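Local coordinates for Lin2722 protein (Listeria innocua, PDB 3DS8) that is of unknown function but belongs to an alpha/beta-hydrolase family and has a probable serine-hydrolase-type triad, so it may be a hydrolase, at residues Gln3-Ala16 and Ala57-Gln70. Sequence-based numbering, arbitrary orientation.
Sequences QIPIILIHGSGGNA and AKRPIIKFGFEQNQ. With SO4 (sulfate ion), chain C; SO4 (sulfate ion), chain B.
His10, just past the end of strand 6-9, meets Phe66, the last residue of the parallel strand 61-66, and the pair illustrates how a buried side chain can extend a backbone ladder. The ladder runs from Ile6 N, bonded to Pro60 O, to Phe64 N, which reaches Leu8 O at 3.0 Å. The next rung belongs to the imidazole. His10 CB lies 3.8 Å from O1 of the chain C sulfate. A chi1 of 60° tucks the ring over its own backbone, letting ND1 turn back to donate to Gly11 O; Gly14 N reaches that oxygen from the opposite face of its plane. His10 CD2 lies 3.3 Å from Phe64 O, and CE1 rests against Asn69 CB. At the tip, His10 NE2 accepts from Phe66 N at 3.0 Å, nearly straight (171°) and in the ring plane. Bonded at both nitrogens, with Gly14 C and Asn15 N over one face, the ring is fixed in rotation. Beyond it, Asn69 clasps the turn Gly11-Gly14: its backbone O accepts from Gly13 N, and its side-chain ND2 donates to Gly14 O. Ser12 N and OG hold a sulfate that Asn103 N and His222 NE2 probably share, consistent with an oxyanion hole; Gly11 N holds the chain C sulfate. Strand 6-9 lies between strands 61-66 and 95-101, while helix 73-91 covers Ile7 and Phe64.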
# COMPACT_ATOMS: atom_id res chain seq x y z
N GLN A 3 14.95 -13.78 0.29
CA GLN A 3 14.90 -12.38 -0.17
C GLN A 3 13.51 -11.87 0.05
O GLN A 3 12.54 -12.63 -0.16
CB GLN A 3 15.17 -12.29 -1.67
CG GLN A 3 16.63 -12.41 -2.07
CD GLN A 3 16.79 -12.65 -3.55
OE1 GLN A 3 15.89 -12.38 -4.33
NE2 GLN A 3 17.94 -13.17 -3.95
N ILE A 4 13.38 -10.60 0.46
CA ILE A 4 12.05 -10.04 0.59
C ILE A 4 11.89 -8.90 -0.42
O ILE A 4 12.45 -7.83 -0.24
CB ILE A 4 11.71 -9.59 2.02
CG1 ILE A 4 11.84 -10.78 3.00
CG2 ILE A 4 10.25 -9.07 2.04
CD1 ILE A 4 11.36 -10.45 4.44
N PRO A 5 11.11 -9.14 -1.48
CA PRO A 5 10.88 -8.11 -2.49
C PRO A 5 9.98 -7.00 -1.98
O PRO A 5 9.23 -7.18 -1.00
CB PRO A 5 10.21 -8.85 -3.65
CG PRO A 5 9.57 -10.01 -3.01
CD PRO A 5 10.41 -10.38 -1.81
N ILE A 6 10.03 -5.89 -2.68
CA ILE A 6 9.15 -4.77 -2.41
C ILE A 6 8.34 -4.50 -3.68
O ILE A 6 8.91 -4.11 -4.70
CB ILE A 6 9.94 -3.52 -2.06
CG1 ILE A 6 10.87 -3.77 -0.84
CG2 ILE A 6 8.94 -2.31 -1.93
CD1 ILE A 6 11.95 -2.69 -0.70
N ILE A 7 7.04 -4.76 -3.63
CA ILE A 7 6.15 -4.50 -4.77
C ILE A 7 5.63 -3.05 -4.70
O ILE A 7 5.11 -2.60 -3.67
CB ILE A 7 5.01 -5.51 -4.88
CG1 ILE A 7 4.27 -5.36 -6.20
CG2 ILE A 7 3.97 -5.38 -3.82
CD1 ILE A 7 3.56 -6.61 -6.58
N LEU A 8 5.77 -2.33 -5.80
CA LEU A 8 5.29 -0.93 -5.94
C LEU A 8 4.09 -0.92 -6.87
O LEU A 8 4.16 -1.36 -8.04
CB LEU A 8 6.36 -0.01 -6.51
CG LEU A 8 7.67 -0.00 -5.71
CD1 LEU A 8 8.70 0.93 -6.43
CD2 LEU A 8 7.45 0.34 -4.21
N ILE A 9 2.98 -0.39 -6.36
CA ILE A 9 1.71 -0.39 -7.10
C ILE A 9 1.16 1.03 -7.25
O ILE A 9 0.97 1.73 -6.25
CB ILE A 9 0.65 -1.30 -6.49
CG1 ILE A 9 1.20 -2.71 -6.32
CG2 ILE A 9 -0.60 -1.30 -7.37
CD1 ILE A 9 0.20 -3.73 -5.84
N HIS A 10 0.90 1.41 -8.49
CA HIS A 10 0.37 2.71 -8.87
C HIS A 10 -1.10 2.91 -8.44
O HIS A 10 -1.78 1.95 -8.03
CB HIS A 10 0.52 2.90 -10.39
CG HIS A 10 -0.19 1.87 -11.21
ND1 HIS A 10 -1.54 1.94 -11.49
CD2 HIS A 10 0.25 0.72 -11.77
CE1 HIS A 10 -1.88 0.90 -12.24
NE2 HIS A 10 -0.82 0.15 -12.43
N GLY A 11 -1.54 4.16 -8.57
CA GLY A 11 -2.93 4.58 -8.41
C GLY A 11 -3.67 4.45 -9.72
O GLY A 11 -3.10 4.10 -10.77
N SER A 12 -4.96 4.76 -9.68
CA SER A 12 -5.76 4.68 -10.88
C SER A 12 -5.22 5.71 -11.89
O SER A 12 -4.75 6.83 -11.52
CB SER A 12 -7.26 4.79 -10.58
OG SER A 12 -7.69 6.11 -10.46
N GLY A 13 -5.18 5.28 -13.14
CA GLY A 13 -4.60 6.05 -14.20
C GLY A 13 -3.10 5.90 -14.36
O GLY A 13 -2.52 6.37 -15.35
N GLY A 14 -2.46 5.21 -13.41
CA GLY A 14 -1.02 5.10 -13.38
C GLY A 14 -0.51 3.86 -14.10
O GLY A 14 -1.26 3.18 -14.81
N ASN A 15 0.78 3.59 -13.94
CA ASN A 15 1.43 2.50 -14.63
C ASN A 15 2.67 2.01 -13.86
O ASN A 15 2.94 2.48 -12.74
CB ASN A 15 1.75 2.88 -16.06
CG ASN A 15 2.78 3.98 -16.18
OD1 ASN A 15 3.57 4.20 -15.30
ND2 ASN A 15 2.79 4.65 -17.35
N ALA A 16 3.41 1.09 -14.46
CA ALA A 16 4.58 0.49 -13.75
C ALA A 16 5.71 1.49 -13.50
O ALA A 16 6.65 1.16 -12.81
CB ALA A 16 5.10 -0.76 -14.52
N ALA A 57 20.42 -10.49 -5.41
CA ALA A 57 19.40 -9.44 -5.22
C ALA A 57 19.21 -9.06 -3.77
O ALA A 57 19.03 -9.91 -2.91
CB ALA A 57 18.02 -9.84 -5.87
N LYS A 58 19.21 -7.75 -3.52
CA LYS A 58 18.95 -7.20 -2.21
C LYS A 58 17.69 -6.35 -2.26
O LYS A 58 17.62 -5.42 -3.02
CB LYS A 58 20.13 -6.32 -1.79
CG LYS A 58 19.98 -5.65 -0.46
CD LYS A 58 21.27 -4.93 -0.03
CE LYS A 58 21.49 -3.60 -0.74
NZ LYS A 58 22.78 -2.95 -0.31
N ARG A 59 16.70 -6.72 -1.47
CA ARG A 59 15.39 -6.05 -1.43
C ARG A 59 14.88 -5.72 -2.83
O ARG A 59 14.55 -4.58 -3.16
CB ARG A 59 15.49 -4.78 -0.54
CG ARG A 59 15.95 -5.12 0.87
CD ARG A 59 14.81 -5.76 1.62
NE ARG A 59 13.85 -4.76 2.13
CZ ARG A 59 12.54 -4.94 2.28
NH1 ARG A 59 11.92 -6.04 1.85
NH2 ARG A 59 11.83 -3.98 2.83
N PRO A 60 14.78 -6.74 -3.68
CA PRO A 60 14.48 -6.46 -5.08
C PRO A 60 13.12 -5.79 -5.23
O PRO A 60 12.16 -6.16 -4.56
CB PRO A 60 14.52 -7.83 -5.74
CG PRO A 60 14.24 -8.77 -4.64
CD PRO A 60 14.90 -8.19 -3.43
N ILE A 61 13.06 -4.79 -6.09
CA ILE A 61 11.85 -4.04 -6.35
C ILE A 61 11.06 -4.66 -7.53
O ILE A 61 11.61 -4.96 -8.61
CB ILE A 61 12.18 -2.56 -6.59
CG1 ILE A 61 12.71 -1.94 -5.28
CG2 ILE A 61 10.95 -1.77 -7.14
CD1 ILE A 61 13.23 -0.54 -5.48
N ILE A 62 9.77 -4.86 -7.31
CA ILE A 62 8.85 -5.28 -8.36
C ILE A 62 7.95 -4.11 -8.73
O ILE A 62 7.04 -3.72 -8.00
CB ILE A 62 8.01 -6.50 -7.93
CG1 ILE A 62 8.90 -7.60 -7.30
CG2 ILE A 62 7.10 -6.98 -9.12
CD1 ILE A 62 9.98 -8.22 -8.16
N LYS A 63 8.26 -3.50 -9.86
CA LYS A 63 7.47 -2.39 -10.37
C LYS A 63 6.26 -2.99 -11.08
O LYS A 63 6.39 -3.59 -12.13
CB LYS A 63 8.30 -1.53 -11.32
CG LYS A 63 9.52 -0.95 -10.65
CD LYS A 63 10.27 0.03 -11.57
CE LYS A 63 11.49 0.58 -10.90
NZ LYS A 63 12.26 1.46 -11.83
N PHE A 64 5.10 -2.79 -10.50
CA PHE A 64 3.91 -3.50 -10.98
C PHE A 64 2.98 -2.60 -11.79
O PHE A 64 2.74 -1.45 -11.42
CB PHE A 64 3.17 -4.13 -9.81
CG PHE A 64 2.28 -5.24 -10.21
CD1 PHE A 64 2.78 -6.53 -10.31
CD2 PHE A 64 0.96 -5.00 -10.53
CE1 PHE A 64 1.99 -7.57 -10.71
CE2 PHE A 64 0.14 -6.05 -10.93
CZ PHE A 64 0.65 -7.34 -11.03
N GLY A 65 2.40 -3.13 -12.86
CA GLY A 65 1.46 -2.36 -13.64
C GLY A 65 0.21 -3.15 -13.96
O GLY A 65 0.31 -4.26 -14.42
N PHE A 66 -0.95 -2.55 -13.77
CA PHE A 66 -2.22 -3.09 -14.29
C PHE A 66 -2.59 -2.41 -15.61
O PHE A 66 -2.81 -1.19 -15.64
CB PHE A 66 -3.33 -2.81 -13.29
CG PHE A 66 -3.18 -3.53 -11.99
CD1 PHE A 66 -3.51 -4.86 -11.90
CD2 PHE A 66 -2.71 -2.89 -10.86
CE1 PHE A 66 -3.39 -5.56 -10.69
CE2 PHE A 66 -2.53 -3.57 -9.67
CZ PHE A 66 -2.92 -4.92 -9.58
N GLU A 67 -2.71 -3.18 -16.69
CA GLU A 67 -3.13 -2.58 -17.97
C GLU A 67 -4.53 -1.93 -17.83
O GLU A 67 -4.81 -0.87 -18.43
CB GLU A 67 -3.22 -3.61 -19.09
CG GLU A 67 -3.63 -2.94 -20.42
CD GLU A 67 -3.10 -3.61 -21.69
OE1 GLU A 67 -2.61 -4.77 -21.65
OE2 GLU A 67 -3.17 -2.94 -22.75
N GLN A 68 -5.38 -2.57 -17.06
CA GLN A 68 -6.71 -2.05 -16.74
C GLN A 68 -6.55 -1.15 -15.52
O GLN A 68 -6.85 -1.53 -14.39
CB GLN A 68 -7.72 -3.17 -16.51
CG GLN A 68 -8.13 -3.85 -17.82
CD GLN A 68 -7.28 -5.02 -18.19
OE1 GLN A 68 -6.86 -5.78 -17.32
NE2 GLN A 68 -7.05 -5.21 -19.50
N ASN A 69 -6.07 0.06 -15.79
CA ASN A 69 -5.51 0.94 -14.74
C ASN A 69 -6.55 1.85 -14.09
O ASN A 69 -6.21 2.72 -13.28
CB ASN A 69 -4.27 1.69 -15.27
CG ASN A 69 -4.61 2.81 -16.27
OD1 ASN A 69 -5.69 2.85 -16.81
ND2 ASN A 69 -3.62 3.67 -16.57
N GLN A 70 -7.83 1.63 -14.41
CA GLN A 70 -8.94 2.32 -13.70
C GLN A 70 -9.93 1.34 -13.10
O GLN A 70 -11.00 1.73 -12.65
CB GLN A 70 -9.69 3.29 -14.62
CG GLN A 70 -8.81 4.29 -15.27
CD GLN A 70 -8.57 5.52 -14.46
OE1 GLN A 70 -8.93 5.61 -13.29
NE2 GLN A 70 -7.93 6.52 -15.10
S SO4 C . -0.24 7.42 -10.04
O1 SO4 C . 0.28 6.48 -9.22
O2 SO4 C . -0.47 8.74 -9.36
O3 SO4 C . 0.68 7.69 -11.16
O4 SO4 C . -1.57 6.97 -10.56
S SO4 B . -7.27 6.52 -6.95
O1 SO4 B . -7.79 6.32 -5.58
O2 SO4 B . -6.66 7.83 -7.09
O3 SO4 B . -6.22 5.54 -7.25
O4 SO4 B . -8.42 6.39 -7.89
O HOH W 1 16.24 -9.08 0.59
O HOH W 2 3.58 0.75 -10.04
O HOH W 3 -1.01 0.79 -16.35